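Local structure of uncharacterized protein (1ZJJ) at residues K120-G125 against N144-I149; Y137-I142 against K175-V180; G84-I89 against Q99-G104; G150-A155 against P165-I170. The protein is probably a magnesium-dependent phosphatase of the haloacid dehalogenase superfamily, though its natural substrate is not established. All blocks are in the same frame, centred on the assembly; numbering follows the deposited sequence.

Contact 1. Residues K120-G125 against N144-I149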
loop_
_atom_site.group_PDB
_atom_site.type_symbol
_atom_site.label_atom_id
_atom_site.label_comp_id
_atom_site.label_asym_id
_atom_site.label_seq_id
_atom_site.Cartn_x
_atom_site.Cartn_y
_atom_site.Cartn_z
ATOM N N LYS B 120 0.378 -1.167 -21.861
ATOM C CA LYS B 120 1.782 -1.576 -21.894
ATOM C C LYS B 120 2.599 -0.960 -20.749
ATOM O O LYS B 120 3.632 -1.504 -20.350
ATOM C CB LYS B 120 2.417 -1.187 -23.238
ATOM C CG LYS B 120 1.849 -1.925 -24.444
ATOM C CD LYS B 120 2.115 -3.421 -24.347
ATOM C CE LYS B 120 1.506 -4.187 -25.518
ATOM N NZ LYS B 120 2.208 -3.925 -26.808
ATOM N N HIS B 121 2.132 0.171 -20.230
ATOM C CA HIS B 121 2.822 0.863 -19.144
ATOM C C HIS B 121 1.839 1.396 -18.104
ATOM O O HIS B 121 0.824 2.003 -18.451
ATOM C CB HIS B 121 3.629 2.048 -19.696
ATOM C CG HIS B 121 4.540 1.695 -20.830
ATOM N ND1 HIS B 121 5.648 0.888 -20.676
ATOM C CD2 HIS B 121 4.510 2.040 -22.142
ATOM C CE1 HIS B 121 6.259 0.751 -21.839
ATOM N NE2 HIS B 121 5.586 1.442 -22.746
ATOM N N VAL B 122 2.142 1.164 -16.830
ATOM C CA VAL B 122 1.314 1.671 -15.744
ATOM C C VAL B 122 2.162 2.689 -14.984
ATOM O O VAL B 122 3.242 2.364 -14.494
ATOM C CB VAL B 122 0.874 0.556 -14.781
ATOM C CG1 VAL B 122 0.088 1.161 -13.625
ATOM C CG2 VAL B 122 0.019 -0.464 -15.521
ATOM N N VAL B 123 1.685 3.928 -14.918
ATOM C CA VAL B 123 2.406 5.003 -14.241
ATOM C C VAL B 123 1.625 5.423 -12.994
ATOM O O VAL B 123 0.450 5.795 -13.074
ATOM C CB VAL B 123 2.604 6.210 -15.185
ATOM C CG1 VAL B 123 3.320 7.336 -14.456
ATOM C CG2 VAL B 123 3.425 5.790 -16.402
ATOM N N VAL B 124 2.290 5.364 -11.845
ATOM C CA VAL B 124 1.653 5.678 -10.575
ATOM C C VAL B 124 2.305 6.838 -9.847
ATOM O O VAL B 124 3.492 6.794 -9.536
ATOM C CB VAL B 124 1.692 4.448 -9.640
ATOM C CG1 VAL B 124 0.874 4.703 -8.375
ATOM C CG2 VAL B 124 1.186 3.218 -10.380
ATOM N N GLY B 125 1.514 7.872 -9.581
ATOM C CA GLY B 125 1.991 9.027 -8.848
ATOM C C GLY B 125 0.981 9.276 -7.745
ATOM O O GLY B 125 0.096 8.445 -7.515
ATOM N N ASN B 144 -0.284 -8.414 -16.243
ATOM C CA ASN B 144 -0.371 -8.837 -17.633
ATOM C C ASN B 144 0.898 -8.469 -18.408
ATOM O O ASN B 144 0.973 -8.634 -19.631
ATOM C CB ASN B 144 -1.587 -8.203 -18.297
ATOM C CG ASN B 144 -1.875 -8.794 -19.663
ATOM O OD1 ASN B 144 -1.914 -10.013 -19.825
ATOM N ND2 ASN B 144 -2.099 -7.932 -20.646
ATOM N N GLY B 145 1.891 -7.959 -17.683
ATOM C CA GLY B 145 3.149 -7.590 -18.306
ATOM C C GLY B 145 3.408 -6.103 -18.477
ATOM O O GLY B 145 4.449 -5.721 -18.999
ATOM N N ALA B 146 2.475 -5.257 -18.053
ATOM C CA ALA B 146 2.665 -3.817 -18.191
ATOM C C ALA B 146 3.774 -3.333 -17.277
ATOM O O ALA B 146 3.934 -3.842 -16.168
ATOM C CB ALA B 146 1.379 -3.086 -17.857
ATOM N N THR B 147 4.536 -2.346 -17.737
ATOM C CA THR B 147 5.612 -1.784 -16.928
ATOM C C THR B 147 4.989 -1.151 -15.678
ATOM O O THR B 147 3.910 -0.567 -15.743
ATOM C CB THR B 147 6.385 -0.691 -17.700
ATOM O OG1 THR B 147 6.679 -1.152 -19.027
ATOM C CG2 THR B 147 7.693 -0.370 -16.989
ATOM N N PHE B 148 5.667 -1.285 -14.544
ATOM C CA PHE B 148 5.199 -0.725 -13.282
ATOM C C PHE B 148 6.159 0.430 -12.985
ATOM O O PHE B 148 7.311 0.207 -12.616
ATOM C CB PHE B 148 5.265 -1.811 -12.196
ATOM C CG PHE B 148 4.829 -1.367 -10.816
ATOM C CD1 PHE B 148 4.256 -0.117 -10.593
ATOM C CD2 PHE B 148 4.987 -2.231 -9.732
ATOM C CE1 PHE B 148 3.848 0.266 -9.301
ATOM C CE2 PHE B 148 4.584 -1.861 -8.442
ATOM C CZ PHE B 148 4.016 -0.616 -8.224
ATOM N N ILE B 149 5.680 1.655 -13.189
ATOM C CA ILE B 149 6.478 2.868 -12.977
ATOM C C ILE B 149 5.899 3.771 -11.885
ATOM O O ILE B 149 4.719 4.130 -11.925
ATOM C CB ILE B 149 6.557 3.708 -14.273
ATOM C CG1 ILE B 149 7.115 2.856 -15.410
ATOM C CG2 ILE B 149 7.429 4.947 -14.050
ATOM C CD1 ILE B 149 6.776 3.395 -16.792
#

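Contact 2. Residues Y137-I142 against K175-V180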
loop_
_atom_site.group_PDB
_atom_site.type_symbol
_atom_site.label_atom_id
_atom_site.label_comp_id
_atom_site.label_asym_id
_atom_site.label_seq_id
_atom_site.Cartn_x
_atom_site.Cartn_y
_atom_site.Cartn_z
ATOM N N TYR B 137 -7.382 -2.259 -11.825
ATOM C CA TYR B 137 -6.923 -2.273 -13.210
ATOM C C TYR B 137 -5.412 -2.137 -13.330
ATOM O O TYR B 137 -4.798 -2.749 -14.205
ATOM C CB TYR B 137 -7.636 -1.184 -14.015
ATOM C CG TYR B 137 -9.078 -1.542 -14.265
ATOM C CD1 TYR B 137 -9.405 -2.728 -14.916
ATOM C CD2 TYR B 137 -10.116 -0.743 -13.788
ATOM C CE1 TYR B 137 -10.732 -3.120 -15.079
ATOM C CE2 TYR B 137 -11.454 -1.124 -13.946
ATOM C CZ TYR B 137 -11.749 -2.316 -14.593
ATOM O OH TYR B 137 -13.055 -2.720 -14.757
ATOM N N ALA B 138 -4.803 -1.357 -12.442
ATOM C CA ALA B 138 -3.354 -1.194 -12.482
ATOM C C ALA B 138 -2.700 -2.543 -12.185
ATOM O O ALA B 138 -1.715 -2.923 -12.817
ATOM C CB ALA B 138 -2.910 -0.152 -11.456
ATOM N N THR B 139 -3.249 -3.259 -11.212
ATOM C CA THR B 139 -2.734 -4.564 -10.831
ATOM C C THR B 139 -2.915 -5.568 -11.969
ATOM O O THR B 139 -1.992 -6.314 -12.306
ATOM C CB THR B 139 -3.453 -5.084 -9.559
ATOM O OG1 THR B 139 -3.087 -4.264 -8.444
ATOM C CG2 THR B 139 -3.080 -6.524 -9.265
ATOM N N LEU B 140 -4.106 -5.589 -12.556
ATOM C CA LEU B 140 -4.385 -6.505 -13.656
ATOM C C LEU B 140 -3.429 -6.235 -14.812
ATOM O O LEU B 140 -2.869 -7.163 -15.389
ATOM C CB LEU B 140 -5.837 -6.353 -14.126
ATOM C CG LEU B 140 -6.908 -6.906 -13.175
ATOM C CD1 LEU B 140 -8.294 -6.537 -13.662
ATOM C CD2 LEU B 140 -6.761 -8.415 -13.078
ATOM N N ALA B 141 -3.228 -4.961 -15.129
ATOM C CA ALA B 141 -2.339 -4.580 -16.225
ATOM C C ALA B 141 -0.882 -4.953 -15.943
ATOM O O ALA B 141 -0.223 -5.574 -16.771
ATOM C CB ALA B 141 -2.461 -3.089 -16.490
ATOM N N ILE B 142 -0.376 -4.581 -14.768
ATOM C CA ILE B 142 1.005 -4.907 -14.408
ATOM C C ILE B 142 1.215 -6.426 -14.407
ATOM O O ILE B 142 2.275 -6.911 -14.818
ATOM C CB ILE B 142 1.370 -4.343 -13.022
ATOM C CG1 ILE B 142 1.407 -2.813 -13.084
ATOM C CG2 ILE B 142 2.710 -4.919 -12.561
ATOM C CD1 ILE B 142 1.530 -2.149 -11.717
ATOM N N LYS B 175 2.817 -2.818 -5.306
ATOM C CA LYS B 175 3.957 -3.729 -5.245
ATOM C C LYS B 175 3.490 -5.041 -4.606
ATOM O O LYS B 175 3.851 -6.131 -5.054
ATOM C CB LYS B 175 5.083 -3.118 -4.405
ATOM C CG LYS B 175 6.323 -3.999 -4.278
ATOM C CD LYS B 175 7.476 -3.240 -3.622
ATOM C CE LYS B 175 7.128 -2.822 -2.197
ATOM N NZ LYS B 175 8.132 -1.909 -1.577
ATOM N N VAL B 176 2.683 -4.924 -3.555
ATOM C CA VAL B 176 2.152 -6.093 -2.861
ATOM C C VAL B 176 1.126 -6.844 -3.706
ATOM O O VAL B 176 1.130 -8.072 -3.749
ATOM C CB VAL B 176 1.507 -5.692 -1.517
ATOM C CG1 VAL B 176 0.680 -6.846 -0.951
ATOM C CG2 VAL B 176 2.594 -5.309 -0.540
ATOM N N ALA B 177 0.261 -6.102 -4.391
ATOM C CA ALA B 177 -0.771 -6.717 -5.219
ATOM C C ALA B 177 -0.231 -7.348 -6.500
ATOM O O ALA B 177 -0.812 -8.300 -7.011
ATOM C CB ALA B 177 -1.837 -5.690 -5.558
ATOM N N THR B 178 0.880 -6.831 -7.014
ATOM C CA THR B 178 1.449 -7.354 -8.259
ATOM C C THR B 178 2.653 -8.253 -8.059
ATOM O O THR B 178 2.974 -9.076 -8.918
ATOM C CB THR B 178 1.904 -6.219 -9.191
ATOM O OG1 THR B 178 3.031 -5.546 -8.608
ATOM C CG2 THR B 178 0.781 -5.228 -9.418
ATOM N N ASN B 179 3.329 -8.083 -6.929
ATOM C CA ASN B 179 4.522 -8.856 -6.630
ATOM C C ASN B 179 5.613 -8.468 -7.631
ATOM O O ASN B 179 6.539 -9.228 -7.894
ATOM C CB ASN B 179 4.210 -10.352 -6.710
ATOM C CG ASN B 179 5.260 -11.195 -6.041
ATOM O OD1 ASN B 179 5.129 -11.564 -4.879
ATOM N ND2 ASN B 179 6.316 -11.520 -6.782
ATOM N N VAL B 180 5.484 -7.270 -8.186
ATOM C CA VAL B 180 6.445 -6.740 -9.142
ATOM C C VAL B 180 7.175 -5.542 -8.526
ATOM O O VAL B 180 6.564 -4.703 -7.870
ATOM C CB VAL B 180 5.740 -6.286 -10.439
ATOM C CG1 VAL B 180 6.700 -5.483 -11.307
ATOM C CG2 VAL B 180 5.230 -7.501 -11.194
#

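Contact 3. Residues G84-I89 against Q99-G104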
loop_
_atom_site.group_PDB
_atom_site.type_symbol
_atom_site.label_atom_id
_atom_site.label_comp_id
_atom_site.label_asym_id
_atom_site.label_seq_id
_atom_site.Cartn_x
_atom_site.Cartn_y
_atom_site.Cartn_z
ATOM N N GLY B 84 3.883 2.564 -25.985
ATOM C CA GLY B 84 2.756 1.674 -25.791
ATOM C C GLY B 84 1.709 2.421 -24.988
ATOM O O GLY B 84 2.003 3.475 -24.408
ATOM N N LYS B 85 0.486 1.897 -24.942
ATOM C CA LYS B 85 -0.570 2.573 -24.197
ATOM C C LYS B 85 -0.294 2.620 -22.700
ATOM O O LYS B 85 0.245 1.685 -22.120
ATOM C CB LYS B 85 -1.918 1.926 -24.487
ATOM C CG LYS B 85 -2.361 2.174 -25.903
ATOM C CD LYS B 85 -3.378 1.144 -26.302
ATOM C CE LYS B 85 -4.720 1.770 -26.615
ATOM N NZ LYS B 85 -5.679 0.743 -27.088
ATOM N N ILE B 86 -0.673 3.739 -22.101
ATOM C CA ILE B 86 -0.453 4.013 -20.686
ATOM C C ILE B 86 -1.728 4.098 -19.853
ATOM O O ILE B 86 -2.745 4.668 -20.289
ATOM C CB ILE B 86 0.288 5.379 -20.516
ATOM C CG1 ILE B 86 1.517 5.412 -21.428
ATOM C CG2 ILE B 86 0.679 5.601 -19.030
ATOM C CD1 ILE B 86 2.121 6.807 -21.633
ATOM N N PHE B 87 -1.663 3.543 -18.649
ATOM C CA PHE B 87 -2.769 3.645 -17.711
ATOM C C PHE B 87 -2.170 4.495 -16.593
ATOM O O PHE B 87 -1.110 4.171 -16.065
ATOM C CB PHE B 87 -3.178 2.288 -17.154
ATOM C CG PHE B 87 -4.302 2.370 -16.165
ATOM C CD1 PHE B 87 -5.578 2.756 -16.574
ATOM C CD2 PHE B 87 -4.084 2.105 -14.817
ATOM C CE1 PHE B 87 -6.623 2.877 -15.654
ATOM C CE2 PHE B 87 -5.116 2.222 -13.885
ATOM C CZ PHE B 87 -6.391 2.610 -14.305
ATOM N N VAL B 88 -2.839 5.582 -16.237
ATOM C CA VAL B 88 -2.311 6.467 -15.213
ATOM C C VAL B 88 -3.111 6.579 -13.928
ATOM O O VAL B 88 -4.340 6.648 -13.940
ATOM C CB VAL B 88 -2.154 7.898 -15.762
ATOM C CG1 VAL B 88 -1.611 8.820 -14.674
ATOM C CG2 VAL B 88 -1.246 7.890 -16.978
ATOM N N ILE B 89 -2.384 6.600 -12.816
ATOM C CA ILE B 89 -2.968 6.796 -11.498
ATOM C C ILE B 89 -2.236 8.037 -11.014
ATOM O O ILE B 89 -1.027 7.995 -10.764
ATOM C CB ILE B 89 -2.694 5.618 -10.541
ATOM C CG1 ILE B 89 -3.645 4.457 -10.868
ATOM C CG2 ILE B 89 -2.868 6.079 -9.083
ATOM C CD1 ILE B 89 -3.363 3.175 -10.094
ATOM N N GLN B 99 0.167 12.502 -21.601
ATOM C CA GLN B 99 -0.515 12.857 -22.840
ATOM C C GLN B 99 0.522 13.396 -23.822
ATOM O O GLN B 99 0.463 13.111 -25.019
ATOM C CB GLN B 99 -1.594 13.914 -22.580
ATOM C CG GLN B 99 -2.706 13.427 -21.667
ATOM C CD GLN B 99 -3.783 14.469 -21.419
ATOM O OE1 GLN B 99 -3.489 15.639 -21.186
ATOM N NE2 GLN B 99 -5.038 14.038 -21.449
ATOM N N ALA B 100 1.482 14.159 -23.301
ATOM C CA ALA B 100 2.541 14.737 -24.117
ATOM C C ALA B 100 3.377 13.671 -24.827
ATOM O O ALA B 100 3.929 13.924 -25.898
ATOM C CB ALA B 100 3.435 15.611 -23.256
ATOM N N LEU B 101 3.491 12.489 -24.226
ATOM C CA LEU B 101 4.250 11.408 -24.846
ATOM C C LEU B 101 3.567 11.025 -26.153
ATOM O O LEU B 101 4.215 10.612 -27.120
ATOM C CB LEU B 101 4.309 10.186 -23.924
ATOM C CG LEU B 101 5.474 10.088 -22.941
ATOM C CD1 LEU B 101 5.285 8.882 -22.029
ATOM C CD2 LEU B 101 6.777 9.975 -23.712
ATOM N N GLY B 102 2.247 11.166 -26.174
ATOM C CA GLY B 102 1.488 10.839 -27.365
ATOM C C GLY B 102 1.360 9.348 -27.601
ATOM O O GLY B 102 0.980 8.926 -28.687
ATOM N N TRP B 103 1.660 8.545 -26.586
ATOM C CA TRP B 103 1.577 7.094 -26.716
ATOM C C TRP B 103 0.149 6.573 -26.616
ATOM O O TRP B 103 -0.138 5.437 -27.004
ATOM C CB TRP B 103 2.445 6.421 -25.644
ATOM C CG TRP B 103 3.927 6.615 -25.845
ATOM C CD1 TRP B 103 4.540 7.361 -26.814
ATOM C CD2 TRP B 103 4.980 6.059 -25.043
ATOM N NE1 TRP B 103 5.907 7.305 -26.663
ATOM C CE2 TRP B 103 6.204 6.515 -25.584
ATOM C CE3 TRP B 103 5.006 5.223 -23.916
ATOM C CZ2 TRP B 103 7.442 6.158 -25.039
ATOM C CZ3 TRP B 103 6.237 4.869 -23.374
ATOM C CH2 TRP B 103 7.439 5.340 -23.938
ATOM N N GLY B 104 -0.747 7.407 -26.101
ATOM C CA GLY B 104 -2.127 6.996 -25.948
ATOM C C GLY B 104 -2.411 6.531 -24.533
ATOM O O GLY B 104 -1.722 5.652 -24.000
#

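Contact 4. Residues G150-A155 against P165-I170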
loop_
_atom_site.group_PDB
_atom_site.type_symbol
_atom_site.label_atom_id
_atom_site.label_comp_id
_atom_site.label_asym_id
_atom_site.label_seq_id
_atom_site.Cartn_x
_atom_site.Cartn_y
_atom_site.Cartn_z
ATOM N N GLY B 150 6.734 4.139 -10.919
ATOM C CA GLY B 150 6.292 5.011 -9.844
ATOM C C GLY B 150 6.985 6.356 -9.968
ATOM O O GLY B 150 8.192 6.401 -10.161
ATOM N N THR B 151 6.241 7.455 -9.862
ATOM C CA THR B 151 6.868 8.765 -9.997
ATOM C C THR B 151 7.872 9.085 -8.896
ATOM O O THR B 151 8.926 9.649 -9.169
ATOM C CB THR B 151 5.822 9.914 -10.057
ATOM O OG1 THR B 151 5.051 9.936 -8.850
ATOM C CG2 THR B 151 4.900 9.731 -11.256
ATOM N N ASN B 152 7.551 8.726 -7.660
ATOM C CA ASN B 152 8.441 9.005 -6.539
ATOM C C ASN B 152 8.148 8.076 -5.369
ATOM O O ASN B 152 7.045 7.551 -5.243
ATOM C CB ASN B 152 8.307 10.468 -6.112
ATOM C CG ASN B 152 6.888 10.849 -5.792
ATOM O OD1 ASN B 152 6.025 10.845 -6.665
ATOM N ND2 ASN B 152 6.635 11.179 -4.533
ATOM N N PRO B 153 9.141 7.867 -4.491
ATOM C CA PRO B 153 9.047 6.995 -3.317
ATOM C C PRO B 153 8.452 7.559 -2.030
ATOM O O PRO B 153 8.127 6.794 -1.132
ATOM C CB PRO B 153 10.492 6.565 -3.119
ATOM C CG PRO B 153 11.220 7.846 -3.418
ATOM C CD PRO B 153 10.528 8.336 -4.677
ATOM N N ASP B 154 8.305 8.877 -1.939
ATOM C CA ASP B 154 7.792 9.500 -0.721
ATOM C C ASP B 154 6.620 8.783 -0.061
ATOM O O ASP B 154 5.530 8.680 -0.621
ATOM C CB ASP B 154 7.405 10.949 -0.998
ATOM C CG ASP B 154 8.547 11.752 -1.593
ATOM O OD1 ASP B 154 9.108 12.620 -0.889
ATOM O OD2 ASP B 154 8.883 11.509 -2.766
ATOM N N ALA B 155 6.861 8.296 1.150
ATOM C CA ALA B 155 5.837 7.602 1.910
ATOM C C ALA B 155 4.706 8.558 2.269
ATOM O O ALA B 155 3.551 8.146 2.360
ATOM C CB ALA B 155 6.441 7.035 3.188
ATOM N N PRO B 165 -0.916 10.411 3.077
ATOM C CA PRO B 165 -0.262 9.327 2.336
ATOM C C PRO B 165 0.356 9.874 1.062
ATOM O O PRO B 165 -0.267 10.672 0.357
ATOM C CB PRO B 165 -1.413 8.369 2.025
ATOM C CG PRO B 165 -2.355 8.585 3.134
ATOM C CD PRO B 165 -2.331 10.081 3.331
ATOM N N GLY B 166 1.578 9.440 0.764
ATOM C CA GLY B 166 2.254 9.899 -0.436
ATOM C C GLY B 166 2.239 8.872 -1.558
ATOM O O GLY B 166 1.657 7.797 -1.426
ATOM N N ALA B 167 2.889 9.199 -2.669
ATOM C CA ALA B 167 2.923 8.295 -3.810
ATOM C C ALA B 167 3.493 6.933 -3.409
ATOM O O ALA B 167 3.008 5.895 -3.856
ATOM C CB ALA B 167 3.752 8.906 -4.937
ATOM N N GLY B 168 4.510 6.949 -2.554
ATOM C CA GLY B 168 5.136 5.712 -2.117
ATOM C C GLY B 168 4.153 4.769 -1.449
ATOM O O GLY B 168 4.301 3.546 -1.505
ATOM N N SER B 169 3.145 5.358 -0.815
ATOM C CA SER B 169 2.098 4.621 -0.117
ATOM C C SER B 169 1.267 3.855 -1.136
ATOM O O SER B 169 0.939 2.686 -0.939
ATOM C CB SER B 169 1.195 5.609 0.644
ATOM O OG SER B 169 0.003 4.992 1.090
ATOM N N ILE B 170 0.928 4.534 -2.226
ATOM C CA ILE B 170 0.126 3.929 -3.282
ATOM C C ILE B 170 0.951 2.892 -4.031
ATOM O O ILE B 170 0.481 1.787 -4.320
ATOM C CB ILE B 170 -0.381 5.012 -4.257
ATOM C CG1 ILE B 170 -1.174 6.054 -3.471
ATOM C CG2 ILE B 170 -1.250 4.383 -5.349
ATOM C CD1 ILE B 170 -1.663 7.236 -4.286
HETATM O O HOH W 1 3.909 12.272 -2.984
#

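Contact 1. Residues K120-G125 against N144-I149
Ile149 O is approached twice by the neighbouring strand. Val124 N gives Ile149 O a hydrogen bond of 2.7 Å, and Val123 CA makes a longer CH...O contact to it at 3.4 Å. Val122 is held at both of its backbone polar atoms. Val122 N donates to Thr147 O at 2.7 Å, and Val122 O accepts from Ile149 N with the donor nearly in line with the carbonyl bond (C=O...N 176°). Lys120 O takes Thr147 N at 2.9 Å, but from above the carbonyl plane. The ladder is that of parallel strands: residues 121-124 and 147-149 run at 14° to each other. With helix 132-143 between them they form a beta-alpha-beta unit. The helix ends in a Schellman motif with Gly145 at C-prime, and the chain turns there into the second strand.

Side chains alternate between the two faces of the sheet. On one face lie His121, Val123, Thr147 and Ile149. Thr147 OG1 sits at the edge of the His121 ring, near its plane, and hydrogen-bonds His121 ND1 at 2.8 Å; either atom could donate. The two side chains run side by side. The other ring nitrogen, NE2, bonds Asp82 O, which helps fix the ring. Ile149 CD1 meets Val123 CG2 at 4.1 Å, and Met77 of helix 69-80 packs over this face. On the opposite face, Val122 CG2 touches Ala146 CB at 3.8 Å. Phe148 has CG anti to its backbone N (chi1 179°), which carries CE1 forward along the strand to Val124 CG2. Helices 132-143 and 167-178 pack over this second face.

Contact 2. Residues Y137-I142 against K175-V180
Ile142 and Thr178 join two helices, 132-143 and 167-178, that pack on the same face of the four-stranded parallel sheet, probably the cap domain of this HAD-superfamily protein. The contact is apolar. Ile142 CB lies 3.8 Å from Thr178 CG2. The Ile142 CG2 branch is anti to the backbone N and reaches across to the end of the other helix. There Ile142 CG2 meets Thr178 CG2 and CB, both at 3.7 Å, and Val180 CG2 at 3.9 Å. On the other branch, Ile142 CD1 at the tip comes within 3.9 Å of Thr178 CG2. This one methyl of Thr178 therefore touches three carbons of Ile142. On the sheet side, Phe148 packs on Ile142, Thr178 and Val180.

Thr139 lies one helical turn earlier. Its CG2 packs on Ala177, whose carbonyl oxygen is bonded by Arg143. Neither threonine hydroxyl bonds across the contact: Thr139 OG1 pairs with Leu135 O and Thr178 OG1 with Leu174 O, each in its own helix. The second subunit lies close by, with its Pro165 packed on Thr139. Thr178 OG1 also accepts Val180 N at 3.0 Å in an ST turn just where the helix ends. Thr139 OG1 rests 3.5 Å from Ala177 CB.

Contact 3. Residues G84-I89 against Q99-G104
Trp103 CG stands anti to its carbonyl carbon (chi1 -69°), and Ile86 CG1 does the same (chi1 -50°). These torsions turn the indole beside Gly84 and bring Ile86 CD1 to it. Ile86 CD1 lies 4.0 Å from Trp103 CE3, placed obliquely to the ring. Ile86 CD1 also meets Leu101 CD1 at 3.8 Å, where the two side chains cross at about a right angle. Leu101 CD1 lies over one face of the indole as well, toward its rim. The opposite face carries backbone: Gly84 N is 3.3 Å above the plane of the Trp103 ring, again near the rim. Gly84 O is 3.2 Å from Trp103 CB. Having no side chain, Gly84 meets the indole with main-chain atoms alone.

One hydrogen bond joins the two segments. Ile86 N donates to Gly104 O at 2.9 Å, and the bond is nearly straight. Lys85 CA adds a CH...O contact to Gly104 O at 3.3 Å, so this oxygen receives both. Gly102 follows helix 92-101 and has a positive phi, which favours glycine. Gly104 also has backbone angles that call for glycine, and there the chain comes back alongside the start of the strand.

The contact lies toward the surface at an outer strand of the four-stranded parallel sheet. Strand 86-89 has strand 121-124 as its neighbour, and the rings of His121 and Trp103 meet with their planes at about 40°. Met98 of helix 92-101 packs on Ile86, while Met77 of helix 69-80 touches both Ile86 and Leu101.

Contact 4. Residues G150-A155 against P165-I170
Asp154 O and Ala155 O take the backbone N-H groups of Gly168 and Gly166 respectively, both at 2.8 Å. Both donors come from above the carbonyl planes. Gly166 is the N-cap of helix 167-178, so the loop after strand 147-150 is tied to the first turn of this helix. The two segments close the base of the hairpin of strands 156-159 and 162-165, in what is probably the cap domain of a HAD-type phosphatase.

The loop is braced by its own side chains. Thr151 OG1 donates to Asn152 OD1 at 2.6 Å, in the carbonyl plane. Asn152 ND2 gives a nearly straight bond of 2.9 Å to Asp154 OD2, which Asn41 also binds. The Asn152 amide is thus held at both ends. The side chain of Asp154 is about 7 Å from the bound magnesium ion, near the metal site but not part of it.

Glycine lets the backbones close up. Gly168 CA makes a CH...O contact of 3.3 Å to Pro153 O. Ser169 OG faces the second subunit and bonds its Ala173 O. Ala167 CB packs on the Asn152 amide, 3.5 Å from Asn152 OD1. A water accepts from Ala167 N at 3.3 Å and, weakly, from Asn152 ND2.

How the contacts relate
From the N terminus, contact 3 comes first and closes a short loop around helix 92-101 at the edge of the four-stranded sheet. Contact 1 opens after it and closes the beta-alpha-beta unit around helix 132-143. The two join through the sheet, where Lys120 N probably bonds Lys85 O. Contact 2 starts within the loop of contact 1 and ends beyond it, so these two cross, and a probable bond from Ala146 N to Ala141 O ties them. Contact 4 falls wholly between the segments of contact 2 and shares helix 167-178 with it. Val124 O probably bonds Thr151 N, linking contact 1 to contact 4. Contacts 2 and 4 also both touch the second subunit.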